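Local coordinates for protein ureidoglycolate hydrolase (Arabidopsis thaliana, PDB 4PXB) that hydrolyses (S)-ureidoglycolate to glyoxylate, ammonium and carbon dioxide with the help of two manganese ions, a late step of plant purine breakdown, at residues Gln23-Ser28 with Ser99-Gly104; His92-Pro97 with Phe134-Pro139; Leu207-Gly212 with Gly399-Pro404; Asp305-Asp310 with Arg375-Ser380. The protein carries 1 engineered substitution. One frame throughout, in Å; residues are numbered along the deposited sequence.

Contact 1 of 4, residues Gln23-Ser28 with Ser99-Gly104; sequences QIDELS and SGKYDG. With MN (manganese (II) ion), chain C; MN (manganese (II) ion), chain D; UGC ((2S)-(carbamoylamino)(hydroxy)ethanoic acid), chain E.
Lys101 lies across helix 17-28 and puts its ammonium group on Asp25, in a salt bridge 2.7 Å long; Lys101 NZ comes to Asp25 OD1 nearly along the C-O bond direction. The Asp25 CB bond leads away from the loop, but the carboxylate swings back. Bent at its third torsion (chi3 -61°), the lysine chain passes Ser28, with Lys101 CD 3.5 Å from Ser28 CB. A small residue suits that position, since it lets the methylenes come close, and Ser28 OG, between the backbone N and the carbonyl carbon (chi1 74°), donates to Asp25 O. Ile24 holds CG2 anti to the backbone N, and this methyl sits 4.1 Å from Tyr102 CE1, over one ring face but toward the rim, the two side chains crossing at about a right angle. A water donates to both Ile24 O and Lys101 O. Asp103 bridges the metals, OD1 on one manganese and OD2 on the other, each at 2.2 Å. Asp25 OD1 also accepts from Gln21, a second partner that probably helps to steady the carboxylate. The chemistry is thus mixed, a charge pair and apolar contact, joining an N-terminal helix to the loop of the metal-bridging aspartate.

Contact 2 of 4, residues His92-Pro97 with Phe134-Pro139; sequences HIDAIP and FTSAEP. Engineered in segment 134-139: Ala137 (natural residue Glu). With MN (manganese (II) ion), chain C; MN (manganese (II) ion), chain D; UGC ((2S)-(carbamoylamino)(hydroxy)ethanoic acid), chain E.
Asp94 accepts all three direct hydrogen bonds across the contact, from Ser136, Ala137 and Glu138. Asp94 OD1 accepts from the backbone N of Ala137 at 3.0 Å in an almost straight bond (177°), while Asp94 OD2 accepts from the backbone N of Glu138 at 2.9 Å, both from the syn side, somewhat out of the carboxylate plane. Ser136 OG reaches Asp94 OD2 from above that plane, 2.7 Å away. A short carboxylate with two acceptors fits this turn of backbone, and an alanine here would probably leave both amides and the serine hydroxyl without their acceptor, setting the metal-binding loop free to shift. His92 ND1 adds weak bonds to Asp94 OD1 and O, which may help to fix the rotation of a ring already held by its metal bond. Water joins Ile96 N to Glu138 OE2.

Both segments also supply metal ligands: His92 NE2 binds one manganese and Glu138 OE2 the other, each at 2.3 Å. Glu138 bends at its second torsion (chi2 -72°) to bring the carboxylate there, and its OE1 accepts from Asn294 of the second subunit.

In van der Waals contact, the methyl of Ala137, engineered in place of glutamate, makes a CH-pi contact over one His92 face, and Ile96 CG2 packs on the Glu138 carboxylate. Segment 92-97 follows strand 86-91 and includes strand 95-96; loop 134-139 follows strand 129-133, parallel to 86-91, with helix 379-383 against His92, Phe134 and Ala137.

Contact 3 of 4, residues Leu207-Gly212 with Gly399-Pro404; sequences LHIEQG and GYSHKP. With MN (manganese (II) ion), chain C; MN (manganese (II) ion), chain D; UGC ((2S)-(carbamoylamino)(hydroxy)ethanoic acid), chain E.
Gln211 turns CG beside its backbone N (chi1 -53°) and then extends (chi2 175°), which carries its amide to Ser401, whose OG stands anti to the backbone N (chi1 -166°). Gln211 NE2 donates to Ser401 OG at 2.9 Å, with the oxygen close to the amide plane. The same NE2 of Gln211 gives a hydrogen bond to the substrate carbonyl O1, 2.7 Å away, and OE1 accepts weakly from the substrate's N1. Glutamine suits the place because a single flat group offers both a donor and an acceptor to the ureido end. A leucine in its place would probably leave substrate O1 and N1 without these partners and Ser401 OG without its donor. Ser401 OG is also bonded to Glu406, a second-shell carboxylate that probably helps to orient the hydroxyl holding the glutamine.

Two histidines reach the metals. His208 NE2 binds one manganese at 2.4 Å, its ring set by His208 ND1 donating to Ile209 O at 2.7 Å on a lone pair in the carbonyl plane. His402 NE2 binds the other at 2.3 Å, while its ND1 donates to Asn294 O of the second subunit.

The backbones meet at two glycines, Gly212 C lying 3.3 Å from Gly399 CA; a CB on Gly399 would clash there, and its positive phi also favours glycine. A water donates to both Gln211 O and Gly399 O. A histidine at the end of strand 201-209 and one from the loop 399-404, each on its own metal beside a substrate-binding glutamine, make up part of the two-metal active site of the peptidase M20 family.

Contact 4 of 4, residues Asp305-Asp310 with Arg375-Ser380; sequences DTRDID and RAYHDS. With UGC ((2S)-(carbamoylamino)(hydroxy)ethanoic acid), chain E.
Arg307 and Tyr377 meet as flat groups around the substrate carboxylate. Ring atom CE1 of Tyr377 lies over one guanidinium face, toward its rim, with the planes 32° apart; the nearest atoms, Arg307 NH1 and Tyr377 CD1, are 3.3 Å apart. Ala376 CA comes near the guanidinium edge; a small residue suits the place, since Ala376 CB lies against substrate O4. His244 of the second subunit packs on Ala376.

Ionic bonds fix the arginine. Arg307 grips Asp305 side-on, NE to Asp305 OD1 and NH2 to Asp305 OD2, both at 2.9 Å, which restrains the guanidinium from turning and probably balances some of its charge. Extension from CG to NE carries it from the strand to the ligand.

Hydrogen bonds then hold the substrate: Arg307 NH1 donates to substrate O4 at 2.7 Å and Arg307 NH2 to O3 at 2.6 Å, one donor for each carboxylate oxygen. Tyr377 N adds a bond to O4, an oxygen that also sits over the centre of the tyrosine ring. A water at the edge of that ring donates to Asp305 OD2 and bonds to Tyr377 OH.

Arg307 belongs to strand 295-308, in the region involved in dimerization and paired with strands 280-289 and 222-239, whereas Tyr377 sits in the loop between strand 369-374 and helix 379-383.

Contacts 1, 2 and 3 converge on the two manganese ions. Asp103 of contact 1 bridges them, His92 of contact 2 and His208 of contact 3 complete the protein ligands of one, and Glu138 and His402 those of the other. Asp103 OD1 is 3.0 Å from His208 NE2, and Asp103 OD2 3.4 Å from Glu138 OE2. Contact 4 binds no metal but holds the carboxylate end of the substrate; its centre is about 22 Å from that of contact 1 and about 14 Å from that of contact 3, which it touches through Ala376 CB, 3.2 Å from Gln211 OE1. His244 and Asn294 of the second subunit also bind the substrate.

Contact 1 of 4, residues Gln23-Ser28 with Ser99-Gly104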
# COMPACT_ATOMS: atom_id res chain seq x y z
N GLN A 23 -26.38 21.43 1.00
CA GLN A 23 -25.00 21.85 1.17
C GLN A 23 -24.10 20.68 1.57
O GLN A 23 -22.94 20.61 1.16
CB GLN A 23 -24.89 22.98 2.19
CG GLN A 23 -25.63 24.25 1.79
CD GLN A 23 -25.70 25.26 2.92
OE1 GLN A 23 -25.61 24.89 4.09
NE2 GLN A 23 -25.85 26.54 2.58
N ILE A 24 -24.64 19.76 2.38
CA ILE A 24 -23.93 18.53 2.73
C ILE A 24 -23.61 17.76 1.46
O ILE A 24 -22.48 17.31 1.26
CB ILE A 24 -24.77 17.64 3.68
CG1 ILE A 24 -24.85 18.26 5.08
CG2 ILE A 24 -24.19 16.22 3.76
CD1 ILE A 24 -23.75 17.81 6.02
N ASP A 25 -24.61 17.63 0.59
CA ASP A 25 -24.42 16.88 -0.65
C ASP A 25 -23.41 17.57 -1.58
O ASP A 25 -22.55 16.90 -2.17
CB ASP A 25 -25.75 16.67 -1.38
CG ASP A 25 -26.67 15.72 -0.63
OD1 ASP A 25 -26.16 14.93 0.19
OD2 ASP A 25 -27.90 15.76 -0.86
N GLU A 26 -23.52 18.89 -1.70
CA GLU A 26 -22.59 19.65 -2.54
C GLU A 26 -21.16 19.52 -2.05
O GLU A 26 -20.24 19.30 -2.84
CB GLU A 26 -23.00 21.12 -2.63
CG GLU A 26 -24.26 21.36 -3.44
CD GLU A 26 -24.63 22.83 -3.58
OE1 GLU A 26 -23.96 23.69 -2.95
OE2 GLU A 26 -25.59 23.13 -4.32
N LEU A 27 -20.96 19.66 -0.74
CA LEU A 27 -19.62 19.57 -0.19
C LEU A 27 -19.01 18.20 -0.45
O LEU A 27 -17.82 18.08 -0.71
CB LEU A 27 -19.60 19.92 1.30
CG LEU A 27 -18.22 20.32 1.83
CD1 LEU A 27 -17.82 21.67 1.24
CD2 LEU A 27 -18.20 20.38 3.34
N SER A 28 -19.85 17.16 -0.45
CA SER A 28 -19.38 15.80 -0.63
C SER A 28 -18.85 15.56 -2.04
O SER A 28 -18.13 14.57 -2.28
CB SER A 28 -20.50 14.80 -0.34
OG SER A 28 -21.45 14.79 -1.38
N SER A 99 -14.77 7.48 3.39
CA SER A 99 -15.60 7.70 4.56
C SER A 99 -16.91 8.38 4.16
O SER A 99 -17.28 8.38 2.97
CB SER A 99 -14.85 8.53 5.58
OG SER A 99 -14.44 9.77 5.01
N GLY A 100 -17.61 8.96 5.13
CA GLY A 100 -18.93 9.51 4.90
C GLY A 100 -18.97 11.01 4.68
O GLY A 100 -17.91 11.67 4.61
N LYS A 101 -20.18 11.55 4.58
CA LYS A 101 -20.41 12.95 4.25
C LYS A 101 -20.75 13.81 5.46
O LYS A 101 -20.93 15.03 5.32
CB LYS A 101 -21.61 13.09 3.27
CG LYS A 101 -21.58 12.21 2.04
CD LYS A 101 -22.77 12.52 1.12
CE LYS A 101 -24.11 12.28 1.79
NZ LYS A 101 -25.26 12.44 0.83
N TYR A 102 -20.88 13.20 6.65
CA TYR A 102 -21.44 13.92 7.81
C TYR A 102 -20.44 14.19 8.94
O TYR A 102 -20.56 15.17 9.68
CB TYR A 102 -22.64 13.15 8.38
CG TYR A 102 -23.78 12.99 7.40
CD1 TYR A 102 -24.86 13.87 7.40
CD2 TYR A 102 -23.76 11.97 6.45
CE1 TYR A 102 -25.90 13.72 6.49
CE2 TYR A 102 -24.80 11.82 5.54
CZ TYR A 102 -25.86 12.70 5.56
OH TYR A 102 -26.89 12.56 4.65
N ASP A 103 -19.47 13.30 9.08
CA ASP A 103 -18.41 13.47 10.06
C ASP A 103 -17.72 14.83 9.87
O ASP A 103 -17.21 15.12 8.79
CB ASP A 103 -17.41 12.33 9.85
CG ASP A 103 -16.29 12.34 10.84
OD1 ASP A 103 -16.34 13.12 11.80
OD2 ASP A 103 -15.37 11.55 10.66
N GLY A 104 -17.75 15.67 10.91
CA GLY A 104 -17.12 16.98 10.87
C GLY A 104 -17.98 18.01 10.17
O GLY A 104 -18.26 19.08 10.72
MN MN C . -15.13 14.30 13.25
MN MN D . -13.51 11.26 11.83
O3 UGC E . -10.73 8.67 14.82
C3 UGC E . -11.44 9.61 15.24
O4 UGC E . -11.75 9.70 16.48
C2 UGC E . -12.04 10.56 14.28
O2 UGC E . -11.32 10.90 13.16
N2 UGC E . -12.60 11.71 14.93
C1 UGC E . -14.01 11.54 14.75
O1 UGC E . -14.37 10.53 14.13
N1 UGC E . -14.97 12.48 15.26
O HOH W 1 -20.50 16.66 3.18
O HOH W 2 -14.26 15.52 15.03
O HOH W 3 -12.82 13.31 12.88

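Contact 2 of 4, residues His92-Pro97 with Phe134-Pro139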
# COMPACT_ATOMS: atom_id res chain seq x y z
N HIS A 92 -14.42 20.14 11.62
CA HIS A 92 -13.49 19.97 10.52
C HIS A 92 -14.24 19.55 9.27
O HIS A 92 -15.41 19.17 9.35
CB HIS A 92 -12.48 18.90 10.89
CG HIS A 92 -13.10 17.55 11.05
ND1 HIS A 92 -13.05 16.58 10.07
CD2 HIS A 92 -13.81 17.01 12.07
CE1 HIS A 92 -13.69 15.50 10.48
NE2 HIS A 92 -14.16 15.74 11.69
N ILE A 93 -13.60 19.61 8.11
CA ILE A 93 -14.25 19.09 6.91
C ILE A 93 -13.39 18.07 6.18
O ILE A 93 -13.80 17.54 5.14
CB ILE A 93 -14.67 20.21 5.93
CG1 ILE A 93 -13.43 20.97 5.42
CG2 ILE A 93 -15.72 21.13 6.57
CD1 ILE A 93 -13.77 22.01 4.35
N ASP A 94 -12.19 17.79 6.69
CA ASP A 94 -11.40 16.75 6.06
C ASP A 94 -12.04 15.38 6.32
O ASP A 94 -12.79 15.22 7.29
CB ASP A 94 -9.90 16.81 6.41
CG ASP A 94 -9.61 16.62 7.89
OD1 ASP A 94 -10.47 16.94 8.74
OD2 ASP A 94 -8.48 16.17 8.22
N ALA A 95 -11.77 14.44 5.42
CA ALA A 95 -12.40 13.12 5.44
C ALA A 95 -11.37 12.05 5.15
O ALA A 95 -10.64 12.15 4.15
CB ALA A 95 -13.51 13.04 4.40
N ILE A 96 -11.32 11.03 5.98
CA ILE A 96 -10.37 9.93 5.74
C ILE A 96 -10.83 9.15 4.50
O ILE A 96 -12.01 9.24 4.12
CB ILE A 96 -10.22 9.01 6.97
CG1 ILE A 96 -11.47 8.15 7.19
CG2 ILE A 96 -9.88 9.81 8.21
CD1 ILE A 96 -11.35 7.27 8.45
N PRO A 97 -9.91 8.39 3.87
CA PRO A 97 -10.27 7.67 2.64
C PRO A 97 -11.52 6.80 2.75
O PRO A 97 -11.66 6.03 3.72
CB PRO A 97 -9.05 6.77 2.40
CG PRO A 97 -7.91 7.55 2.97
CD PRO A 97 -8.48 8.23 4.20
N PHE A 134 -11.65 24.13 11.57
CA PHE A 134 -10.31 23.66 11.89
C PHE A 134 -9.64 23.14 10.63
O PHE A 134 -10.30 22.52 9.80
CB PHE A 134 -10.36 22.58 12.97
CG PHE A 134 -10.86 23.11 14.28
CD1 PHE A 134 -9.99 23.69 15.18
CD2 PHE A 134 -12.21 23.06 14.59
CE1 PHE A 134 -10.45 24.20 16.39
CE2 PHE A 134 -12.68 23.56 15.79
CZ PHE A 134 -11.79 24.14 16.70
N THR A 135 -8.35 23.40 10.48
CA THR A 135 -7.66 23.13 9.22
C THR A 135 -7.68 21.64 8.88
O THR A 135 -7.70 21.27 7.71
CB THR A 135 -6.21 23.69 9.21
OG1 THR A 135 -5.74 23.79 7.86
CG2 THR A 135 -5.26 22.80 10.03
N SER A 136 -7.71 20.80 9.91
CA SER A 136 -7.76 19.35 9.73
C SER A 136 -7.94 18.69 11.08
O SER A 136 -7.32 19.11 12.06
CB SER A 136 -6.44 18.85 9.11
OG SER A 136 -6.30 17.44 9.25
N ALA A 137 -8.78 17.66 11.16
CA ALA A 137 -8.87 16.87 12.38
C ALA A 137 -8.31 15.46 12.16
O ALA A 137 -7.87 14.81 13.12
CB ALA A 137 -10.30 16.80 12.89
N GLU A 138 -8.30 14.99 10.91
CA GLU A 138 -7.91 13.61 10.63
C GLU A 138 -6.41 13.46 10.44
O GLU A 138 -5.75 14.36 9.91
CB GLU A 138 -8.64 13.09 9.39
CG GLU A 138 -10.15 13.25 9.45
CD GLU A 138 -10.82 12.28 10.43
OE1 GLU A 138 -10.14 11.66 11.29
OE2 GLU A 138 -12.05 12.15 10.34
N PRO A 139 -5.86 12.31 10.87
CA PRO A 139 -4.41 12.09 10.86
C PRO A 139 -3.91 11.55 9.52
O PRO A 139 -2.75 11.17 9.42
CB PRO A 139 -4.22 11.03 11.94
CG PRO A 139 -5.49 10.20 11.86
CD PRO A 139 -6.60 11.19 11.50
MN MN C . -15.13 14.30 13.25
MN MN D . -13.51 11.26 11.83
O3 UGC E . -10.73 8.67 14.82
C3 UGC E . -11.44 9.61 15.24
O4 UGC E . -11.75 9.70 16.48
C2 UGC E . -12.04 10.56 14.28
O2 UGC E . -11.32 10.90 13.16
N2 UGC E . -12.60 11.71 14.93
C1 UGC E . -14.01 11.54 14.75
O1 UGC E . -14.37 10.53 14.13
N1 UGC E . -14.97 12.48 15.26
O HOH W 4 -10.98 20.53 8.09
O HOH W 5 -13.09 11.12 8.09
O HOH W 2 -14.26 15.52 15.03
O HOH W 3 -12.82 13.31 12.88

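Contact 3 of 4, residues Leu207-Gly212 with Gly399-Pro404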
# COMPACT_ATOMS: atom_id res chain seq x y z
N LEU A 207 -20.77 20.77 17.43
CA LEU A 207 -21.88 19.89 17.05
C LEU A 207 -21.31 18.76 16.20
O LEU A 207 -20.48 19.00 15.31
CB LEU A 207 -22.94 20.70 16.28
CG LEU A 207 -24.03 19.95 15.51
CD1 LEU A 207 -24.97 19.22 16.47
CD2 LEU A 207 -24.82 20.92 14.60
N HIS A 208 -21.71 17.52 16.47
CA HIS A 208 -21.13 16.39 15.75
C HIS A 208 -22.08 15.20 15.74
O HIS A 208 -22.83 15.00 16.69
CB HIS A 208 -19.80 15.99 16.43
CG HIS A 208 -18.87 15.24 15.53
ND1 HIS A 208 -19.10 13.94 15.14
CD2 HIS A 208 -17.71 15.61 14.95
CE1 HIS A 208 -18.11 13.53 14.36
NE2 HIS A 208 -17.26 14.53 14.23
N ILE A 209 -22.06 14.40 14.67
CA ILE A 209 -22.84 13.16 14.71
C ILE A 209 -22.27 12.28 15.82
O ILE A 209 -21.07 12.35 16.12
CB ILE A 209 -22.84 12.39 13.36
CG1 ILE A 209 -21.41 12.03 12.92
CG2 ILE A 209 -23.53 13.19 12.30
CD1 ILE A 209 -21.38 10.95 11.83
N GLU A 210 -23.12 11.47 16.44
CA GLU A 210 -22.69 10.63 17.56
C GLU A 210 -21.54 9.68 17.23
O GLU A 210 -20.64 9.50 18.06
CB GLU A 210 -23.86 9.81 18.12
CG GLU A 210 -23.44 8.95 19.31
CD GLU A 210 -24.50 7.95 19.73
OE1 GLU A 210 -25.70 8.24 19.55
OE2 GLU A 210 -24.12 6.88 20.25
N GLN A 211 -21.59 9.07 16.04
CA GLN A 211 -20.66 7.99 15.67
C GLN A 211 -20.83 6.79 16.60
O GLN A 211 -19.89 6.05 16.89
CB GLN A 211 -19.20 8.48 15.62
CG GLN A 211 -19.03 9.70 14.72
CD GLN A 211 -17.62 10.27 14.74
OE1 GLN A 211 -17.13 10.76 15.76
NE2 GLN A 211 -16.97 10.23 13.58
N GLY A 212 -22.06 6.61 17.06
CA GLY A 212 -22.44 5.46 17.85
C GLY A 212 -23.94 5.31 17.75
O GLY A 212 -24.61 6.22 17.26
N GLY A 399 -25.17 3.97 14.02
CA GLY A 399 -23.90 4.36 14.60
C GLY A 399 -22.76 4.43 13.59
O GLY A 399 -21.63 4.75 13.96
N TYR A 400 -23.05 4.15 12.32
CA TYR A 400 -22.01 4.09 11.29
C TYR A 400 -21.26 5.40 11.15
O TYR A 400 -21.87 6.47 11.08
CB TYR A 400 -22.61 3.78 9.93
CG TYR A 400 -23.27 2.44 9.78
CD1 TYR A 400 -22.80 1.33 10.47
CD2 TYR A 400 -24.35 2.29 8.93
CE1 TYR A 400 -23.41 0.09 10.31
CE2 TYR A 400 -24.96 1.06 8.76
CZ TYR A 400 -24.49 -0.03 9.45
OH TYR A 400 -25.11 -1.25 9.28
N SER A 401 -19.94 5.32 11.05
CA SER A 401 -19.11 6.46 10.71
C SER A 401 -17.81 5.95 10.08
O SER A 401 -17.49 4.76 10.19
CB SER A 401 -18.84 7.33 11.94
OG SER A 401 -18.31 8.60 11.56
N HIS A 402 -17.08 6.84 9.42
CA HIS A 402 -15.86 6.48 8.69
C HIS A 402 -16.11 5.45 7.60
O HIS A 402 -15.23 4.67 7.26
CB HIS A 402 -14.75 5.99 9.63
CG HIS A 402 -14.16 7.10 10.45
ND1 HIS A 402 -13.11 6.90 11.32
CD2 HIS A 402 -14.45 8.42 10.49
CE1 HIS A 402 -12.80 8.06 11.89
NE2 HIS A 402 -13.60 8.99 11.40
N LYS A 403 -17.33 5.46 7.07
CA LYS A 403 -17.68 4.67 5.90
C LYS A 403 -18.87 5.34 5.23
O LYS A 403 -19.57 6.11 5.87
CB LYS A 403 -17.98 3.21 6.29
CG LYS A 403 -18.93 3.05 7.47
CD LYS A 403 -19.16 1.56 7.71
CE LYS A 403 -19.68 1.28 9.10
NZ LYS A 403 -19.95 -0.18 9.27
N PRO A 404 -19.10 5.06 3.93
CA PRO A 404 -20.13 5.80 3.19
C PRO A 404 -21.58 5.56 3.67
O PRO A 404 -22.47 6.32 3.26
CB PRO A 404 -19.95 5.30 1.74
CG PRO A 404 -19.24 4.00 1.86
CD PRO A 404 -18.32 4.18 3.04
MN MN C . -15.13 14.30 13.25
MN MN D . -13.51 11.26 11.83
O3 UGC E . -10.73 8.67 14.82
C3 UGC E . -11.44 9.61 15.24
O4 UGC E . -11.75 9.70 16.48
C2 UGC E . -12.04 10.56 14.28
O2 UGC E . -11.32 10.90 13.16
N2 UGC E . -12.60 11.71 14.93
C1 UGC E . -14.01 11.54 14.75
O1 UGC E . -14.37 10.53 14.13
N1 UGC E . -14.97 12.48 15.26
O HOH W 6 -19.06 4.32 14.97
O HOH W 2 -14.26 15.52 15.03
O HOH W 3 -12.82 13.31 12.88

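Contact 4 of 4, residues Asp305-Asp310 with Arg375-Ser380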
# COMPACT_ATOMS: atom_id res chain seq x y z
N ASP A 305 -4.00 2.42 16.44
CA ASP A 305 -4.85 3.38 17.12
C ASP A 305 -5.32 2.66 18.38
O ASP A 305 -5.77 1.52 18.29
CB ASP A 305 -6.03 3.72 16.21
CG ASP A 305 -7.06 4.62 16.88
OD1 ASP A 305 -7.82 4.13 17.75
OD2 ASP A 305 -7.12 5.82 16.52
N THR A 306 -5.19 3.29 19.54
CA THR A 306 -5.77 2.68 20.75
C THR A 306 -6.27 3.75 21.72
O THR A 306 -5.66 4.81 21.86
CB THR A 306 -4.79 1.67 21.44
OG1 THR A 306 -5.49 0.90 22.42
CG2 THR A 306 -3.63 2.37 22.08
N ARG A 307 -7.42 3.49 22.35
CA ARG A 307 -8.09 4.48 23.19
C ARG A 307 -8.82 3.82 24.35
O ARG A 307 -9.11 2.62 24.31
CB ARG A 307 -9.14 5.26 22.37
CG ARG A 307 -8.72 5.56 20.94
CD ARG A 307 -9.80 6.25 20.17
NE ARG A 307 -9.48 6.25 18.74
CZ ARG A 307 -10.11 7.00 17.85
NH1 ARG A 307 -11.09 7.82 18.26
NH2 ARG A 307 -9.77 6.95 16.58
N ASP A 308 -9.14 4.62 25.36
CA ASP A 308 -9.99 4.17 26.45
C ASP A 308 -10.48 5.42 27.17
O ASP A 308 -9.82 6.46 27.14
CB ASP A 308 -9.20 3.26 27.41
CG ASP A 308 -10.09 2.43 28.31
OD1 ASP A 308 -11.16 2.93 28.73
OD2 ASP A 308 -9.74 1.26 28.62
N ILE A 309 -11.64 5.33 27.81
CA ILE A 309 -12.09 6.46 28.63
C ILE A 309 -11.17 6.59 29.84
O ILE A 309 -10.94 7.70 30.35
CB ILE A 309 -13.59 6.34 29.05
CG1 ILE A 309 -14.05 7.57 29.84
CG2 ILE A 309 -13.83 5.10 29.88
CD1 ILE A 309 -13.79 8.89 29.13
N ASP A 310 -10.61 5.46 30.27
CA ASP A 310 -9.68 5.46 31.40
C ASP A 310 -8.24 5.53 30.89
O ASP A 310 -7.76 4.60 30.23
CB ASP A 310 -9.87 4.20 32.24
CG ASP A 310 -9.01 4.22 33.50
OD1 ASP A 310 -7.81 3.90 33.41
OD2 ASP A 310 -9.54 4.59 34.57
N ARG A 375 -16.53 8.59 22.29
CA ARG A 375 -15.48 7.59 22.14
C ARG A 375 -14.45 8.08 21.12
O ARG A 375 -13.24 7.85 21.28
CB ARG A 375 -16.08 6.26 21.70
CG ARG A 375 -17.07 5.70 22.72
CD ARG A 375 -17.50 4.29 22.37
NE ARG A 375 -18.51 3.79 23.30
CZ ARG A 375 -18.25 3.33 24.52
NH1 ARG A 375 -17.00 3.30 24.97
NH2 ARG A 375 -19.24 2.90 25.29
N ALA A 376 -14.94 8.73 20.07
CA ALA A 376 -14.07 9.38 19.10
C ALA A 376 -13.42 10.59 19.74
O ALA A 376 -13.93 11.13 20.73
CB ALA A 376 -14.88 9.82 17.89
N TYR A 377 -12.30 11.02 19.18
CA TYR A 377 -11.69 12.28 19.61
C TYR A 377 -12.15 13.37 18.65
O TYR A 377 -12.68 13.07 17.57
CB TYR A 377 -10.15 12.18 19.69
CG TYR A 377 -9.48 11.73 18.40
CD1 TYR A 377 -9.02 10.43 18.25
CD2 TYR A 377 -9.30 12.62 17.34
CE1 TYR A 377 -8.40 10.02 17.07
CE2 TYR A 377 -8.68 12.22 16.16
CZ TYR A 377 -8.24 10.92 16.04
OH TYR A 377 -7.63 10.51 14.87
N HIS A 378 -11.98 14.62 19.05
CA HIS A 378 -12.49 15.76 18.29
C HIS A 378 -11.62 16.95 18.59
O HIS A 378 -10.86 16.93 19.56
CB HIS A 378 -13.91 16.12 18.75
CG HIS A 378 -14.90 15.01 18.62
ND1 HIS A 378 -15.52 14.70 17.43
CD2 HIS A 378 -15.38 14.13 19.53
CE1 HIS A 378 -16.34 13.69 17.61
NE2 HIS A 378 -16.27 13.32 18.88
N ASP A 379 -11.74 17.99 17.78
CA ASP A 379 -11.03 19.23 18.06
C ASP A 379 -11.39 19.77 19.46
O ASP A 379 -10.57 20.44 20.11
CB ASP A 379 -11.32 20.26 16.96
CG ASP A 379 -10.70 19.85 15.62
OD1 ASP A 379 -9.45 19.78 15.54
OD2 ASP A 379 -11.46 19.60 14.66
N SER A 380 -12.60 19.45 19.91
CA SER A 380 -13.06 19.82 21.25
C SER A 380 -12.09 19.33 22.31
O SER A 380 -11.92 19.98 23.35
CB SER A 380 -14.43 19.20 21.53
OG SER A 380 -15.42 19.80 20.72
O3 UGC E . -10.73 8.67 14.82
C3 UGC E . -11.44 9.61 15.24
O4 UGC E . -11.75 9.70 16.48
C2 UGC E . -12.04 10.56 14.28
O2 UGC E . -11.32 10.90 13.16
N2 UGC E . -12.60 11.71 14.93
C1 UGC E . -14.01 11.54 14.75
O1 UGC E . -14.37 10.53 14.13
N1 UGC E . -14.97 12.48 15.26
O HOH W 7 -6.29 8.03 14.98